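Local atomic coordinates of cortical-lytic enzyme (Clostridium perfringens, PDB entry 5JIP), a protein that probably acts as a muramidase (lysozyme) of glycoside hydrolase family 25, taking part in hydrolysis of the spore-cortex peptidoglycan during germination. Residues A[71-76]-A[111-116]. Numbering follows the deposited sequence.
Sequences GAYHFA and VLDVET
With chi1 of -176° at Phe75, its CG stands anti to the backbone N, as does that of Asp113, and the phenyl ring meets the carboxylate with its edge: CD2 of Phe75 lies 3.5 Å from OD2 of Asp113, near the ring plane. The two residues sit on neighbouring parallel strands of the TIM-like barrel expected for family 25, joined by a beta-alpha-beta crossover through helix 83-100. Tyr73 rises beside Asp113 from the same face of the sheet, its ring turned 72° from the carboxylate plane. Nearer the backbone, CB of Tyr73 packs 3.6 Å from CG1 of Val111. The register is set by four backbone hydrogen bonds: Val111 N to Ala72 O, His74 N to Val111 O, Asp113 N to His74 O and, straightest at 173°, Ala76 N to Asp113 O. On the face that holds His74 and Leu112, CD1 of Leu112 reaches CB of Ala76, which points toward the 111-116 segment, at 3.8 Å and approaches the edge of the His74 imidazole, whose nitrogens are hydrogen-bonded to Ser43 and Gln88; helix 124-142 covers Leu112 and Ala76 from outside. At the C-terminal strand ends, where TIM barrels carry their active sites, Glu115 joins Asp113: OE2 of Glu115 and OD2 of Asp113 both bind N4 of a MES molecule, probably from the crystallisation liquor, consistent with an acidic pocket here. A water links the two segments, donating to Ala76 O and Asp113 O and accepting from Glu115 N; its oxygen also sits 3.4 Å above the Phe75 ring plane, over the ring centre.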
loop_
_atom_site.group_PDB
_atom_site.type_symbol
_atom_site.label_atom_id
_atom_site.label_comp_id
_atom_site.label_asym_id
_atom_site.label_seq_id
_atom_site.Cartn_x
_atom_site.Cartn_y
_atom_site.Cartn_z
ATOM N N GLY A 71 16.426 5.107 -16.456
ATOM C CA GLY A 71 16.895 4.077 -15.555
ATOM C C GLY A 71 18.047 3.331 -16.201
ATOM O O GLY A 71 18.354 3.553 -17.373
ATOM N N ALA A 72 18.668 2.428 -15.436
ATOM C CA ALA A 72 19.806 1.713 -16.007
ATOM C C ALA A 72 19.882 0.283 -15.505
ATOM O O ALA A 72 19.374 -0.061 -14.427
ATOM C CB ALA A 72 21.103 2.445 -15.698
ATOM N N TYR A 73 20.600 -0.537 -16.275
ATOM C CA TYR A 73 20.737 -1.941 -15.965
ATOM C C TYR A 73 22.202 -2.349 -15.882
ATOM O O TYR A 73 23.106 -1.676 -16.409
ATOM C CB TYR A 73 20.005 -2.817 -16.985
ATOM C CG TYR A 73 20.497 -2.784 -18.406
ATOM C CD1 TYR A 73 21.591 -3.550 -18.816
ATOM C CD2 TYR A 73 19.839 -2.028 -19.358
ATOM C CE1 TYR A 73 22.021 -3.521 -20.114
ATOM C CE2 TYR A 73 20.272 -1.996 -20.675
ATOM C CZ TYR A 73 21.358 -2.742 -21.042
ATOM O OH TYR A 73 21.775 -2.692 -22.348
ATOM N N HIS A 74 22.405 -3.449 -15.166
ATOM C CA HIS A 74 23.674 -4.162 -15.076
ATOM C C HIS A 74 23.557 -5.521 -15.759
ATOM O O HIS A 74 22.657 -6.307 -15.435
ATOM C CB HIS A 74 24.082 -4.367 -13.613
ATOM C CG HIS A 74 25.274 -5.256 -13.448
ATOM N ND1 HIS A 74 26.551 -4.848 -13.761
ATOM C CD2 HIS A 74 25.383 -6.536 -13.012
ATOM C CE1 HIS A 74 27.397 -5.836 -13.507
ATOM N NE2 HIS A 74 26.712 -6.873 -13.060
ATOM N N PHE A 75 24.498 -5.834 -16.652
ATOM C CA PHE A 75 24.522 -7.151 -17.282
ATOM C C PHE A 75 25.228 -8.119 -16.345
ATOM O O PHE A 75 26.433 -7.996 -16.081
ATOM C CB PHE A 75 25.197 -7.126 -18.651
ATOM C CG PHE A 75 25.147 -8.448 -19.342
ATOM C CD1 PHE A 75 26.111 -9.412 -19.108
ATOM C CD2 PHE A 75 24.120 -8.733 -20.211
ATOM C CE1 PHE A 75 26.049 -10.644 -19.731
ATOM C CE2 PHE A 75 24.043 -9.968 -20.835
ATOM C CZ PHE A 75 25.019 -10.908 -20.611
ATOM N N ALA A 76 24.475 -9.094 -15.854
ATOM C CA ALA A 76 24.962 -9.989 -14.816
ATOM C C ALA A 76 25.916 -11.045 -15.374
ATOM O O ALA A 76 25.779 -11.501 -16.514
ATOM C CB ALA A 76 23.786 -10.677 -14.158
ATOM N N VAL A 111 17.864 -2.130 -12.791
ATOM C CA VAL A 111 17.567 -3.426 -13.387
ATOM C C VAL A 111 18.802 -4.329 -13.342
ATOM O O VAL A 111 19.918 -3.896 -13.673
ATOM C CB VAL A 111 17.065 -3.259 -14.833
ATOM C CG1 VAL A 111 17.119 -4.553 -15.625
ATOM C CG2 VAL A 111 15.652 -2.724 -14.836
ATOM N N LEU A 112 18.583 -5.590 -12.943
ATOM C CA LEU A 112 19.527 -6.684 -13.145
ATOM C C LEU A 112 19.142 -7.456 -14.404
ATOM O O LEU A 112 18.044 -8.007 -14.497
ATOM C CB LEU A 112 19.555 -7.609 -11.929
ATOM C CG LEU A 112 20.511 -8.799 -11.992
ATOM C CD1 LEU A 112 21.937 -8.316 -11.895
ATOM C CD2 LEU A 112 20.181 -9.733 -10.839
ATOM N N ASP A 113 20.052 -7.469 -15.365
ATOM C CA ASP A 113 19.860 -8.067 -16.685
ATOM C C ASP A 113 20.557 -9.420 -16.685
ATOM O O ASP A 113 21.790 -9.484 -16.658
ATOM C CB ASP A 113 20.423 -7.096 -17.730
ATOM C CG ASP A 113 20.594 -7.698 -19.132
ATOM O OD1 ASP A 113 20.179 -8.849 -19.395
ATOM O OD2 ASP A 113 21.137 -6.955 -19.988
ATOM N N VAL A 114 19.768 -10.500 -16.692
ATOM C CA VAL A 114 20.277 -11.864 -16.576
ATOM C C VAL A 114 19.962 -12.590 -17.874
ATOM O O VAL A 114 18.791 -12.815 -18.215
ATOM C CB VAL A 114 19.685 -12.607 -15.370
ATOM C CG1 VAL A 114 20.253 -14.029 -15.284
ATOM C CG2 VAL A 114 19.959 -11.846 -14.105
ATOM N N GLU A 115 21.005 -12.942 -18.597
ATOM C CA GLU A 115 20.891 -13.610 -19.885
ATOM C C GLU A 115 21.900 -14.737 -20.014
ATOM O O GLU A 115 22.000 -15.329 -21.089
ATOM C CB GLU A 115 21.110 -12.612 -21.046
ATOM C CG GLU A 115 20.052 -11.566 -21.181
ATOM C CD GLU A 115 20.458 -10.493 -22.178
ATOM O OE1 GLU A 115 20.834 -10.859 -23.321
ATOM O OE2 GLU A 115 20.419 -9.302 -21.807
ATOM N N THR A 116 22.658 -15.032 -18.968
ATOM C CA THR A 116 23.745 -15.991 -19.003
ATOM C C THR A 116 23.814 -16.641 -17.628
ATOM O O THR A 116 23.368 -16.036 -16.642
ATOM C CB THR A 116 25.063 -15.294 -19.389
ATOM O OG1 THR A 116 26.063 -16.265 -19.721
ATOM C CG2 THR A 116 25.569 -14.419 -18.283
HETATM O O HOH W 1 23.398 -11.724 -17.696
#